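EccC5 (Mycobacterium xenopi RIVM700367, PDB 7B9F) is an FtsK/SpoIIIE-family P-loop ATPase component of the mycobacterial ESX-5 type VII secretion system and probably powers protein export across the inner membrane. Local coordinates at residues V165-T170 with V206-K211. Sequence-based numbering, arbitrary orientation.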
loop_
_atom_site.group_PDB
_atom_site.type_symbol
_atom_site.label_atom_id
_atom_site.label_comp_id
_atom_site.label_asym_id
_atom_site.label_seq_id
_atom_site.Cartn_x
_atom_site.Cartn_y
_atom_site.Cartn_z
ATOM N N VAL C 165 8.366 23.426 -23.580
ATOM C CA VAL C 165 9.082 22.383 -24.295
ATOM C C VAL C 165 9.511 21.244 -23.384
ATOM O O VAL C 165 9.706 20.118 -23.867
ATOM C CB VAL C 165 10.298 22.978 -25.039
ATOM C CG1 VAL C 165 11.364 23.412 -24.076
ATOM C CG2 VAL C 165 10.843 22.036 -26.081
ATOM N N GLY C 166 9.599 21.453 -22.081
ATOM C CA GLY C 166 9.996 20.386 -21.188
ATOM C C GLY C 166 10.023 20.878 -19.764
ATOM O O GLY C 166 9.377 21.869 -19.429
ATOM N N VAL C 167 10.777 20.182 -18.921
ATOM C CA VAL C 167 10.967 20.583 -17.537
ATOM C C VAL C 167 12.455 20.684 -17.247
ATOM O O VAL C 167 13.272 19.981 -17.846
ATOM C CB VAL C 167 10.288 19.612 -16.557
ATOM C CG1 VAL C 167 8.805 19.634 -16.755
ATOM C CG2 VAL C 167 10.798 18.218 -16.771
ATOM N N GLY C 168 12.810 21.567 -16.325
ATOM C CA GLY C 168 14.209 21.789 -16.026
ATOM C C GLY C 168 14.381 22.806 -14.925
ATOM O O GLY C 168 13.447 23.095 -14.179
ATOM N N MET C 169 15.590 23.345 -14.828
ATOM C CA MET C 169 15.949 24.302 -13.794
ATOM C C MET C 169 15.606 25.719 -14.215
ATOM O O MET C 169 15.575 26.039 -15.403
ATOM C CB MET C 169 17.442 24.246 -13.506
ATOM C CG MET C 169 17.904 22.978 -12.897
ATOM S SD MET C 169 19.661 23.032 -12.544
ATOM C CE MET C 169 20.323 22.878 -14.195
ATOM N N THR C 170 15.386 26.577 -13.226
ATOM C CA THR C 170 15.307 28.009 -13.477
ATOM C C THR C 170 15.660 28.743 -12.195
ATOM O O THR C 170 15.551 28.190 -11.101
ATOM C CB THR C 170 13.925 28.431 -13.977
ATOM O OG1 THR C 170 13.960 29.809 -14.359
ATOM C CG2 THR C 170 12.891 28.245 -12.911
ATOM N N VAL C 206 15.504 26.495 -8.986
ATOM C CA VAL C 206 14.312 25.719 -8.671
ATOM C C VAL C 206 14.250 24.553 -9.636
ATOM O O VAL C 206 14.434 24.735 -10.843
ATOM C CB VAL C 206 13.039 26.568 -8.767
ATOM C CG1 VAL C 206 11.890 25.836 -8.144
ATOM C CG2 VAL C 206 13.248 27.852 -8.055
ATOM N N TYR C 207 13.988 23.366 -9.116
ATOM C CA TYR C 207 14.122 22.158 -9.905
ATOM C C TYR C 207 12.750 21.703 -10.376
ATOM O O TYR C 207 11.758 21.861 -9.661
ATOM C CB TYR C 207 14.779 21.054 -9.090
ATOM C CG TYR C 207 16.269 21.195 -9.020
ATOM C CD1 TYR C 207 17.092 20.531 -9.897
ATOM C CD2 TYR C 207 16.855 21.930 -8.009
ATOM C CE1 TYR C 207 18.455 20.652 -9.818
ATOM C CE2 TYR C 207 18.214 22.042 -7.912
ATOM C CZ TYR C 207 19.009 21.403 -8.821
ATOM O OH TYR C 207 20.372 21.516 -8.728
ATOM N N ASN C 208 12.707 21.145 -11.587
ATOM C CA ASN C 208 11.506 20.583 -12.206
ATOM C C ASN C 208 10.423 21.653 -12.350
ATOM O O ASN C 208 9.318 21.539 -11.828
ATOM C CB ASN C 208 11.001 19.368 -11.415
ATOM C CG ASN C 208 9.947 18.566 -12.157
ATOM O OD1 ASN C 208 9.327 19.029 -13.105
ATOM N ND2 ASN C 208 9.752 17.336 -11.722
ATOM N N LEU C 209 10.774 22.702 -13.039
ATOM C CA LEU C 209 9.805 23.670 -13.499
ATOM C C LEU C 209 9.762 23.670 -15.019
ATOM O O LEU C 209 10.735 23.263 -15.658
ATOM C CB LEU C 209 10.132 25.077 -12.998
ATOM C CG LEU C 209 9.895 25.302 -11.518
ATOM C CD1 LEU C 209 9.981 26.764 -11.255
ATOM C CD2 LEU C 209 8.542 24.792 -11.135
ATOM N N PRO C 210 8.642 24.066 -15.623
ATOM C CA PRO C 210 8.557 24.074 -17.084
ATOM C C PRO C 210 9.585 24.986 -17.720
ATOM O O PRO C 210 9.789 26.118 -17.288
ATOM C CB PRO C 210 7.140 24.582 -17.343
ATOM C CG PRO C 210 6.404 24.182 -16.165
ATOM C CD PRO C 210 7.331 24.343 -15.022
ATOM N N LYS C 211 10.229 24.479 -18.760
ATOM C CA LYS C 211 11.156 25.258 -19.554
ATOM C C LYS C 211 10.464 25.627 -20.845
ATOM O O LYS C 211 9.778 24.805 -21.449
ATOM C CB LYS C 211 12.432 24.489 -19.845
ATOM C CG LYS C 211 13.183 24.154 -18.603
ATOM C CD LYS C 211 13.645 25.410 -17.920
ATOM C CE LYS C 211 14.743 26.081 -18.695
ATOM N NZ LYS C 211 15.247 27.275 -17.979
#
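Lys211 and Gly168 meet in an antiparallel beta pairing interrupted by bulges, a worked example of how a strand pair absorbs irregularity while keeping most of its backbone bonds. At one end the carbonyl of Lys211 serves two consecutive residues, a classic bulge: Val165 N donates to Lys211 O at 2.9 Å, while the bond from Gly166 N is weak. Lys211 N returns a bond to Gly166 O. Further on, Gly168 and Leu209 exchange a pair of bonds, and Asn208, with positive phi (60°), joins Leu209 in facing Gly168 as a G1 bulge. Beyond this corner the pairing resumes, one residue out of step, where Val206 N reaches Thr170 O at 2.7 Å.

Over the face where Gly166 and Gly168 present no side chain, Lys211 lies folded back. Bends at chi2 (-64°) and chi3 (-71°) lay its CG against Gly168 CA at 3.6 Å and bring NZ to Met169 O at 2.9 Å, almost in line with that C=O bond. On the same face the Thr170 and Leu209 side chains cross at an angle, CG2 of the former 3.7 Å from CD1 of the latter. Val167 lies alongside Asn208, whose OD1 comes within 3.6 Å of Val167 CB.

Around this shell, helix 97-132 backs Val206 and Leu209, and its Arg130 hydrogen-bonds Asn208 O. Within this chain, strand 209-214 is an outermost strand of a mixed sheet, and strand 392-397 pairs with the other edge of 162-170. Two chains of other proteins pack at the turn, one hydrogen-bonding Tyr207 OH through its backbone, so the corner also belongs to an assembly interface. Beside that phenol, Met169 makes a Met-aromatic contact: its SD lies obliquely 4.5 Å from the centroid of the Tyr207 ring, CE1 nearest.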